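Long-range contact in TetR-family transcriptional regulator (Streptomyces coelicolor A3, PDB 2QIB), which probably binds DNA through a helix-turn-helix motif and regulates transcription, as other members of the TetR family do: residues A[67-79]-A[90-102]. Numbering follows the deposited sequence.
Sequences RASDDLADRFVEP and RVMGRYFDFVDEH
F98 pushes its ring into helix 67-75 as a knob among A68, L72, D71 and R75. L72 lays its CB over the middle of one face, 3.9 Å from the ring centroid in a CH-pi contact, while H102, whose ND1 bonds to F98 O, covers the opposite face. D71 OD2 and the R75 guanidinium come to the ring's edge, the latter plane turned 84° to it. Further along, V91 CG1 packs on F76 CD1, and V91 CG2 lies 3.7 Å from E78 CB.

Salt bridges form two networks. In one, R75, extended from CG to NE, grips D71 side-on and reaches across to E101, where its NH2 meets the syn lone pair of OE1 at 2.8 Å. In the other, E78 lies between R94 and R90: R94 NH1 and NH2 both close end-on upon OE1, with carboxylate and guanidinium nearly coplanar (19°), and R90 NE approaches OE2 from above the carboxylate plane at 2.8 Å. A water links E78 OE2, P79 O and R90 NH2.

R94 also bonds to main chain. The bend at chi3 turns its guanidinium so that NE, at 2.9 Å, and NH2, at 3.0 Å, share R75 O. A leucine here would probably leave R75 O without these two donors and E78 OE1 without its charged partner, with R90 alone of the two arginines still holding that carboxylate.

The axes of helices 67-75 and 90-101 run antiparallel, 161° between their directions, and come within 9.8 Å. Helix 57-75, covered by V128 of helix 119-140 at L72 and F76, follows the predicted helix-turn-helix in the chain, so this pairing ties it to the first helix of the all-helical C-terminal domain, as is usual in TetR-family regulators.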
ATOM      1  N   ARG A  67     -18.039   8.267 -10.307  1.00 18.69           N
ATOM      2  CA  ARG A  67     -17.626   8.588 -11.663  1.00 19.06           C
ATOM      3  C   ARG A  67     -16.112   8.385 -11.875  1.00 18.03           C
ATOM      4  O   ARG A  67     -15.676   7.789 -12.870  1.00 18.74           O
ATOM      5  CB  ARG A  67     -17.992  10.033 -12.006  1.00 18.53           C
ATOM      6  CG  ARG A  67     -17.764  10.279 -13.497  1.00 17.69           C
ATOM      7  CD  ARG A  67     -18.007  11.688 -13.950  1.00 22.30           C
ATOM      8  NE  ARG A  67     -19.441  11.975 -14.017  1.00 20.20           N
ATOM      9  CZ  ARG A  67     -19.932  13.123 -14.447  1.00 20.66           C
ATOM     10  NH1 ARG A  67     -19.099  14.083 -14.834  1.00 22.07           N
ATOM     11  NH2 ARG A  67     -21.254  13.323 -14.478  1.00 22.81           N
ATOM     12  N   ALA A  68     -15.333   8.907 -10.926  1.00 18.18           N
ATOM     13  CA  ALA A  68     -13.860   8.811 -10.977  1.00 18.10           C
ATOM     14  C   ALA A  68     -13.390   7.354 -10.932  1.00 18.54           C
ATOM     15  O   ALA A  68     -12.484   6.944 -11.686  1.00 19.07           O
ATOM     16  CB  ALA A  68     -13.276   9.553  -9.822  1.00 18.34           C
ATOM     17  N   SER A  69     -14.017   6.586 -10.051  1.00 17.67           N
ATOM     18  CA  SER A  69     -13.707   5.161  -9.881  1.00 19.40           C
ATOM     19  C   SER A  69     -14.006   4.370 -11.156  1.00 20.10           C
ATOM     20  O   SER A  69     -13.204   3.517 -11.578  1.00 20.00           O
ATOM     21  CB  SER A  69     -14.485   4.610  -8.668  1.00 19.16           C
ATOM     22  OG  SER A  69     -13.980   5.204  -7.475  1.00 21.96           O
ATOM     23  N   ASP A  70     -15.158   4.637 -11.785  1.00 19.28           N
ATOM     24  CA  ASP A  70     -15.488   4.027 -13.071  1.00 21.12           C
ATOM     25  C   ASP A  70     -14.484   4.363 -14.156  1.00 20.89           C
ATOM     26  O   ASP A  70     -14.114   3.493 -14.967  1.00 20.59           O
ATOM     27  CB  ASP A  70     -16.899   4.437 -13.532  1.00 22.56           C
ATOM     28  CG  ASP A  70     -17.984   3.795 -12.685  1.00 25.22           C
ATOM     29  OD1 ASP A  70     -17.674   2.817 -11.987  1.00 29.00           O
ATOM     30  OD2 ASP A  70     -19.137   4.278 -12.688  1.00 29.18           O
ATOM     31  N   ASP A  71     -14.063   5.623 -14.173  1.00 20.65           N
ATOM     32  CA  ASP A  71     -13.064   6.096 -15.130  1.00 20.25           C
ATOM     33  C   ASP A  71     -11.759   5.284 -14.954  1.00 19.00           C
ATOM     34  O   ASP A  71     -11.264   4.650 -15.930  1.00 19.91           O
ATOM     35  CB  ASP A  71     -12.869   7.604 -14.915  1.00 20.46           C
ATOM     36  CG  ASP A  71     -11.732   8.213 -15.752  1.00 22.74           C
ATOM     37  OD1 ASP A  71     -11.152   7.566 -16.653  1.00 25.75           O
ATOM     38  OD2 ASP A  71     -11.406   9.393 -15.483  1.00 25.63           O
ATOM     39  N   LEU A  72     -11.203   5.280 -13.742  1.00 18.96           N
ATOM     40  CA  LEU A  72      -9.915   4.564 -13.519  1.00 18.55           C
ATOM     41  C   LEU A  72     -10.058   3.081 -13.833  1.00 18.05           C
ATOM     42  O   LEU A  72      -9.200   2.494 -14.489  1.00 16.86           O
ATOM     43  CB  LEU A  72      -9.403   4.750 -12.098  1.00 18.67           C
ATOM     44  CG  LEU A  72      -8.033   4.108 -11.801  1.00 18.84           C
ATOM     45  CD1 LEU A  72      -6.987   4.515 -12.880  1.00 15.07           C
ATOM     46  CD2 LEU A  72      -7.569   4.479 -10.394  1.00 19.56           C
ATOM     47  N   ALA A  73     -11.108   2.447 -13.327  1.00 18.58           N
ATOM     48  CA  ALA A  73     -11.291   1.027 -13.646  1.00 20.35           C
ATOM     49  C   ALA A  73     -11.286   0.755 -15.182  1.00 20.48           C
ATOM     50  O   ALA A  73     -10.716  -0.254 -15.650  1.00 20.25           O
ATOM     51  CB  ALA A  73     -12.574   0.522 -13.032  1.00 20.24           C
ATOM     52  N   ASP A  74     -11.940   1.624 -15.956  1.00 20.48           N
ATOM     53  CA  ASP A  74     -11.992   1.464 -17.403  1.00 21.01           C
ATOM     54  C   ASP A  74     -10.616   1.640 -18.017  1.00 20.36           C
ATOM     55  O   ASP A  74     -10.287   0.978 -19.013  1.00 19.84           O
ATOM     56  CB  ASP A  74     -12.944   2.473 -18.056  1.00 21.77           C
ATOM     57  CG  ASP A  74     -14.398   2.081 -17.884  1.00 27.11           C
ATOM     58  OD1 ASP A  74     -14.672   0.937 -17.418  1.00 30.09           O
ATOM     59  OD2 ASP A  74     -15.269   2.918 -18.224  1.00 32.89           O
ATOM     60  N   ARG A  75      -9.799   2.487 -17.393  1.00 19.84           N
ATOM     61  CA  ARG A  75      -8.434   2.711 -17.872  1.00 19.24           C
ATOM     62  C   ARG A  75      -7.571   1.470 -17.739  1.00 18.83           C
ATOM     63  O   ARG A  75      -6.559   1.366 -18.412  1.00 18.60           O
ATOM     64  CB  ARG A  75      -7.769   3.905 -17.170  1.00 18.86           C
ATOM     65  CG  ARG A  75      -8.383   5.269 -17.582  1.00 19.47           C
ATOM     66  CD  ARG A  75      -7.636   6.405 -16.887  1.00 20.80           C
ATOM     67  NE  ARG A  75      -8.412   7.638 -16.929  1.00 21.05           N
ATOM     68  CZ  ARG A  75      -7.902   8.864 -17.028  1.00 27.42           C
ATOM     69  NH1 ARG A  75      -6.587   9.061 -17.169  1.00 25.16           N
ATOM     70  NH2 ARG A  75      -8.731   9.906 -16.998  1.00 28.83           N
ATOM     71  N   PHE A  76      -7.967   0.534 -16.873  1.00 17.84           N
ATOM     72  CA  PHE A  76      -7.205  -0.730 -16.704  1.00 17.87           C
ATOM     73  C   PHE A  76      -7.357  -1.719 -17.870  1.00 18.10           C
ATOM     74  O   PHE A  76      -6.597  -2.694 -17.965  1.00 19.45           O
ATOM     75  CB  PHE A  76      -7.616  -1.449 -15.414  1.00 17.68           C
ATOM     76  CG  PHE A  76      -7.322  -0.676 -14.149  1.00 17.28           C
ATOM     77  CD1 PHE A  76      -6.305   0.267 -14.079  1.00 18.14           C
ATOM     78  CD2 PHE A  76      -8.079  -0.928 -13.017  1.00 18.30           C
ATOM     79  CE1 PHE A  76      -6.030   0.934 -12.876  1.00 19.29           C
ATOM     80  CE2 PHE A  76      -7.822  -0.258 -11.820  1.00 18.98           C
ATOM     81  CZ  PHE A  76      -6.800   0.675 -11.762  1.00 18.30           C
ATOM     82  N   VAL A  77      -8.346  -1.486 -18.736  1.00 17.58           N
ATOM     83  CA  VAL A  77      -8.662  -2.440 -19.787  1.00 17.88           C
ATOM     84  C   VAL A  77      -7.662  -2.237 -20.911  1.00 17.66           C
ATOM     85  O   VAL A  77      -7.509  -1.120 -21.400  1.00 18.08           O
ATOM     86  CB  VAL A  77     -10.117  -2.280 -20.298  1.00 18.20           C
ATOM     87  CG1 VAL A  77     -10.368  -3.275 -21.442  1.00 18.82           C
ATOM     88  CG2 VAL A  77     -11.106  -2.521 -19.143  1.00 19.79           C
ATOM     89  N   GLU A  78      -6.993  -3.320 -21.311  1.00 17.49           N
ATOM     90  CA  GLU A  78      -5.870  -3.261 -22.277  1.00 18.00           C
ATOM     91  C   GLU A  78      -5.875  -4.565 -23.070  1.00 17.99           C
ATOM     92  O   GLU A  78      -6.032  -5.628 -22.484  1.00 18.66           O
ATOM     93  CB  GLU A  78      -4.541  -3.121 -21.503  1.00 16.96           C
ATOM     94  CG  GLU A  78      -3.274  -3.052 -22.383  1.00 18.67           C
ATOM     95  CD  GLU A  78      -3.216  -1.817 -23.298  1.00 21.51           C
ATOM     96  OE1 GLU A  78      -3.819  -0.776 -22.973  1.00 21.81           O
ATOM     97  OE2 GLU A  78      -2.524  -1.870 -24.348  1.00 21.11           O
ATOM     98  N   PRO A  79      -5.763  -4.493 -24.420  1.00 20.96           N
ATOM     99  CA  PRO A  79      -5.799  -5.710 -25.244  1.00 21.27           C
ATOM    100  C   PRO A  79      -4.729  -6.718 -24.844  1.00 22.20           C
ATOM    101  O   PRO A  79      -3.602  -6.333 -24.479  1.00 21.71           O
ATOM    102  CB  PRO A  79      -5.501  -5.195 -26.664  1.00 22.31           C
ATOM    103  CG  PRO A  79      -5.909  -3.790 -26.635  1.00 22.66           C
ATOM    104  CD  PRO A  79      -5.598  -3.288 -25.241  1.00 21.07           C
ATOM    105  N   ARG A  90       1.626   0.491 -20.703  1.00 15.61           N
ATOM    106  CA  ARG A  90       0.564   1.345 -21.273  1.00 15.58           C
ATOM    107  C   ARG A  90      -0.498   1.706 -20.234  1.00 15.50           C
ATOM    108  O   ARG A  90      -0.936   2.874 -20.111  1.00 16.41           O
ATOM    109  CB  ARG A  90      -0.064   0.688 -22.509  1.00 15.01           C
ATOM    110  CG  ARG A  90       0.900   0.802 -23.689  1.00 17.56           C
ATOM    111  CD  ARG A  90       0.268   0.314 -25.001  1.00 19.31           C
ATOM    112  NE  ARG A  90       0.085  -1.133 -25.025  1.00 18.33           N
ATOM    113  CZ  ARG A  90       0.996  -2.019 -25.434  1.00 19.95           C
ATOM    114  NH1 ARG A  90       2.212  -1.627 -25.832  1.00 21.23           N
ATOM    115  NH2 ARG A  90       0.688  -3.306 -25.406  1.00 19.79           N
ATOM    116  N   VAL A  91      -0.906   0.692 -19.461  1.00 14.94           N
ATOM    117  CA  VAL A  91      -1.869   0.954 -18.390  1.00 15.07           C
ATOM    118  C   VAL A  91      -1.241   1.906 -17.341  1.00 15.08           C
ATOM    119  O   VAL A  91      -1.906   2.819 -16.832  1.00 15.23           O
ATOM    120  CB  VAL A  91      -2.304  -0.339 -17.684  1.00 14.76           C
ATOM    121  CG1 VAL A  91      -3.258   0.006 -16.511  1.00 14.60           C
ATOM    122  CG2 VAL A  91      -2.983  -1.280 -18.676  1.00 14.99           C
HETATM  123  N   MSE A  92       0.023   1.693 -16.982  1.00 15.65           N
HETATM  124  CA  MSE A  92       0.672   2.623 -16.020  1.00 16.11           C
HETATM  125  C   MSE A  92       0.654   4.091 -16.506  1.00 16.02           C
HETATM  126  O   MSE A  92       0.492   4.999 -15.708  1.00 16.42           O
HETATM  127  CB  MSE A  92       2.108   2.202 -15.702  1.00 16.98           C
HETATM  128  CG  MSE A  92       2.245   0.879 -14.930  1.00 16.91           C
HETATM  129 SE   MSE A  92       1.410   1.031 -13.163  1.00 25.91          SE
HETATM  130  CE  MSE A  92      -0.413   0.434 -13.612  1.00 20.48           C
ATOM    131  N   GLY A  93       0.809   4.314 -17.814  1.00 16.35           N
ATOM    132  CA  GLY A  93       0.698   5.691 -18.370  1.00 16.32           C
ATOM    133  C   GLY A  93      -0.661   6.291 -18.071  1.00 16.80           C
ATOM    134  O   GLY A  93      -0.768   7.449 -17.641  1.00 15.96           O
ATOM    135  N   ARG A  94      -1.705   5.515 -18.336  1.00 16.10           N
ATOM    136  CA  ARG A  94      -3.081   5.976 -18.081  1.00 16.56           C
ATOM    137  C   ARG A  94      -3.351   6.164 -16.571  1.00 16.72           C
ATOM    138  O   ARG A  94      -4.041   7.117 -16.163  1.00 16.29           O
ATOM    139  CB  ARG A  94      -4.075   5.002 -18.696  1.00 16.42           C
ATOM    140  CG  ARG A  94      -3.999   4.995 -20.267  1.00 17.51           C
ATOM    141  CD  ARG A  94      -5.267   4.389 -20.882  1.00 19.77           C
ATOM    142  NE  ARG A  94      -5.394   2.963 -20.595  1.00 18.98           N
ATOM    143  CZ  ARG A  94      -4.825   1.974 -21.293  1.00 19.78           C
ATOM    144  NH1 ARG A  94      -3.997   2.209 -22.332  1.00 20.29           N
ATOM    145  NH2 ARG A  94      -5.062   0.731 -20.929  1.00 19.30           N
ATOM    146  N   TYR A  95      -2.774   5.271 -15.764  1.00 15.59           N
ATOM    147  CA  TYR A  95      -2.888   5.348 -14.322  1.00 16.95           C
ATOM    148  C   TYR A  95      -2.265   6.639 -13.795  1.00 15.97           C
ATOM    149  O   TYR A  95      -2.925   7.402 -13.087  1.00 16.64           O
ATOM    150  CB  TYR A  95      -2.270   4.097 -13.686  1.00 16.18           C
ATOM    151  CG  TYR A  95      -2.126   4.161 -12.169  1.00 15.71           C
ATOM    152  CD1 TYR A  95      -3.231   4.420 -11.340  1.00 17.83           C
ATOM    153  CD2 TYR A  95      -0.883   3.928 -11.561  1.00 16.07           C
ATOM    154  CE1 TYR A  95      -3.091   4.418  -9.921  1.00 16.48           C
ATOM    155  CE2 TYR A  95      -0.734   3.921 -10.158  1.00 13.93           C
ATOM    156  CZ  TYR A  95      -1.834   4.183  -9.346  1.00 16.49           C
ATOM    157  OH  TYR A  95      -1.735   4.183  -7.977  1.00 17.93           O
ATOM    158  N   PHE A  96      -1.036   6.956 -14.218  1.00 16.16           N
ATOM    159  CA  PHE A  96      -0.429   8.216 -13.801  1.00 15.92           C
ATOM    160  C   PHE A  96      -1.129   9.456 -14.364  1.00 16.13           C
ATOM    161  O   PHE A  96      -1.186  10.498 -13.692  1.00 15.95           O
ATOM    162  CB  PHE A  96       1.077   8.217 -14.087  1.00 16.76           C
ATOM    163  CG  PHE A  96       1.879   7.532 -12.968  1.00 16.86           C
ATOM    164  CD1 PHE A  96       1.930   6.144 -12.882  1.00 19.16           C
ATOM    165  CD2 PHE A  96       2.533   8.286 -12.021  1.00 17.48           C
ATOM    166  CE1 PHE A  96       2.641   5.513 -11.855  1.00 18.51           C
ATOM    167  CE2 PHE A  96       3.261   7.670 -10.959  1.00 19.83           C
ATOM    168  CZ  PHE A  96       3.320   6.286 -10.895  1.00 17.16           C
ATOM    169  N   ASP A  97      -1.677   9.337 -15.573  1.00 16.50           N
ATOM    170  CA  ASP A  97      -2.485  10.449 -16.148  1.00 16.53           C
ATOM    171  C   ASP A  97      -3.638  10.709 -15.175  1.00 17.13           C
ATOM    172  O   ASP A  97      -3.913  11.859 -14.790  1.00 17.00           O
ATOM    173  CB  ASP A  97      -3.089  10.012 -17.493  1.00 17.95           C
ATOM    174  CG  ASP A  97      -2.096  10.071 -18.652  1.00 22.27           C
ATOM    175  OD1 ASP A  97      -0.967  10.598 -18.495  1.00 23.92           O
ATOM    176  OD2 ASP A  97      -2.469   9.559 -19.741  1.00 27.19           O
ATOM    177  N   PHE A  98      -4.304   9.634 -14.778  1.00 15.26           N
ATOM    178  CA  PHE A  98      -5.443   9.748 -13.854  1.00 16.62           C
ATOM    179  C   PHE A  98      -5.045  10.398 -12.542  1.00 16.23           C
ATOM    180  O   PHE A  98      -5.703  11.313 -12.045  1.00 16.86           O
ATOM    181  CB  PHE A  98      -6.044   8.364 -13.585  1.00 16.05           C
ATOM    182  CG  PHE A  98      -7.255   8.414 -12.676  1.00 16.62           C
ATOM    183  CD1 PHE A  98      -8.539   8.571 -13.215  1.00 18.20           C
ATOM    184  CD2 PHE A  98      -7.100   8.324 -11.299  1.00 16.80           C
ATOM    185  CE1 PHE A  98      -9.653   8.643 -12.370  1.00 16.79           C
ATOM    186  CE2 PHE A  98      -8.207   8.386 -10.442  1.00 18.48           C
ATOM    187  CZ  PHE A  98      -9.473   8.538 -10.970  1.00 18.53           C
ATOM    188  N   VAL A  99      -3.970   9.884 -11.940  1.00 15.82           N
ATOM    189  CA  VAL A  99      -3.467  10.372 -10.630  1.00 16.36           C
ATOM    190  C   VAL A  99      -3.101  11.862 -10.717  1.00 16.52           C
ATOM    191  O   VAL A  99      -3.467  12.662  -9.845  1.00 17.59           O
ATOM    192  CB  VAL A  99      -2.266   9.522 -10.135  1.00 17.29           C
ATOM    193  CG1 VAL A  99      -1.657  10.133  -8.886  1.00 17.63           C
ATOM    194  CG2 VAL A  99      -2.745   8.075  -9.844  1.00 17.54           C
ATOM    195  N   ASP A 100      -2.423  12.240 -11.794  1.00 17.05           N
ATOM    196  CA  ASP A 100      -2.116  13.648 -12.045  1.00 16.73           C
ATOM    197  C   ASP A 100      -3.397  14.494 -12.055  1.00 17.46           C
ATOM    198  O   ASP A 100      -3.515  15.458 -11.298  1.00 17.24           O
ATOM    199  CB  ASP A 100      -1.411  13.770 -13.396  1.00 16.62           C
ATOM    200  CG  ASP A 100      -0.914  15.201 -13.691  1.00 19.24           C
ATOM    201  OD1 ASP A 100      -1.010  16.108 -12.832  1.00 19.54           O
ATOM    202  OD2 ASP A 100      -0.445  15.408 -14.819  1.00 20.70           O
ATOM    203  N   GLU A 101      -4.348  14.079 -12.879  1.00 16.66           N
ATOM    204  CA  GLU A 101      -5.613  14.819 -13.125  1.00 19.17           C
ATOM    205  C   GLU A 101      -6.402  15.015 -11.833  1.00 18.82           C
ATOM    206  O   GLU A 101      -7.132  16.019 -11.684  1.00 19.76           O
ATOM    207  CB  GLU A 101      -6.491  14.029 -14.106  1.00 19.44           C
ATOM    208  CG  GLU A 101      -5.999  14.030 -15.551  1.00 22.54           C
ATOM    209  CD  GLU A 101      -6.644  12.914 -16.398  1.00 24.10           C
ATOM    210  OE1 GLU A 101      -7.753  12.404 -16.053  1.00 29.78           O
ATOM    211  OE2 GLU A 101      -6.025  12.532 -17.426  1.00 30.61           O
ATOM    212  N   HIS A 102      -6.280  14.041 -10.922  1.00 17.16           N
ATOM    213  CA  HIS A 102      -7.087  14.012  -9.699  1.00 17.25           C
ATOM    214  C   HIS A 102      -6.232  14.142  -8.446  1.00 16.87           C
ATOM    215  O   HIS A 102      -6.702  13.820  -7.349  1.00 18.42           O
ATOM    216  CB  HIS A 102      -7.875  12.704  -9.642  1.00 16.49           C
ATOM    217  CG  HIS A 102      -8.841  12.545 -10.775  1.00 19.87           C
ATOM    218  ND1 HIS A 102      -8.537  11.848 -11.922  1.00 24.08           N
ATOM    219  CD2 HIS A 102     -10.096  13.024 -10.947  1.00 23.32           C
ATOM    220  CE1 HIS A 102      -9.573  11.891 -12.750  1.00 23.89           C
ATOM    221  NE2 HIS A 102     -10.531  12.590 -12.181  1.00 25.94           N
TER
HETATM  222  O   HOH W   1      -2.085  -4.237 -25.464  1.00 22.11           O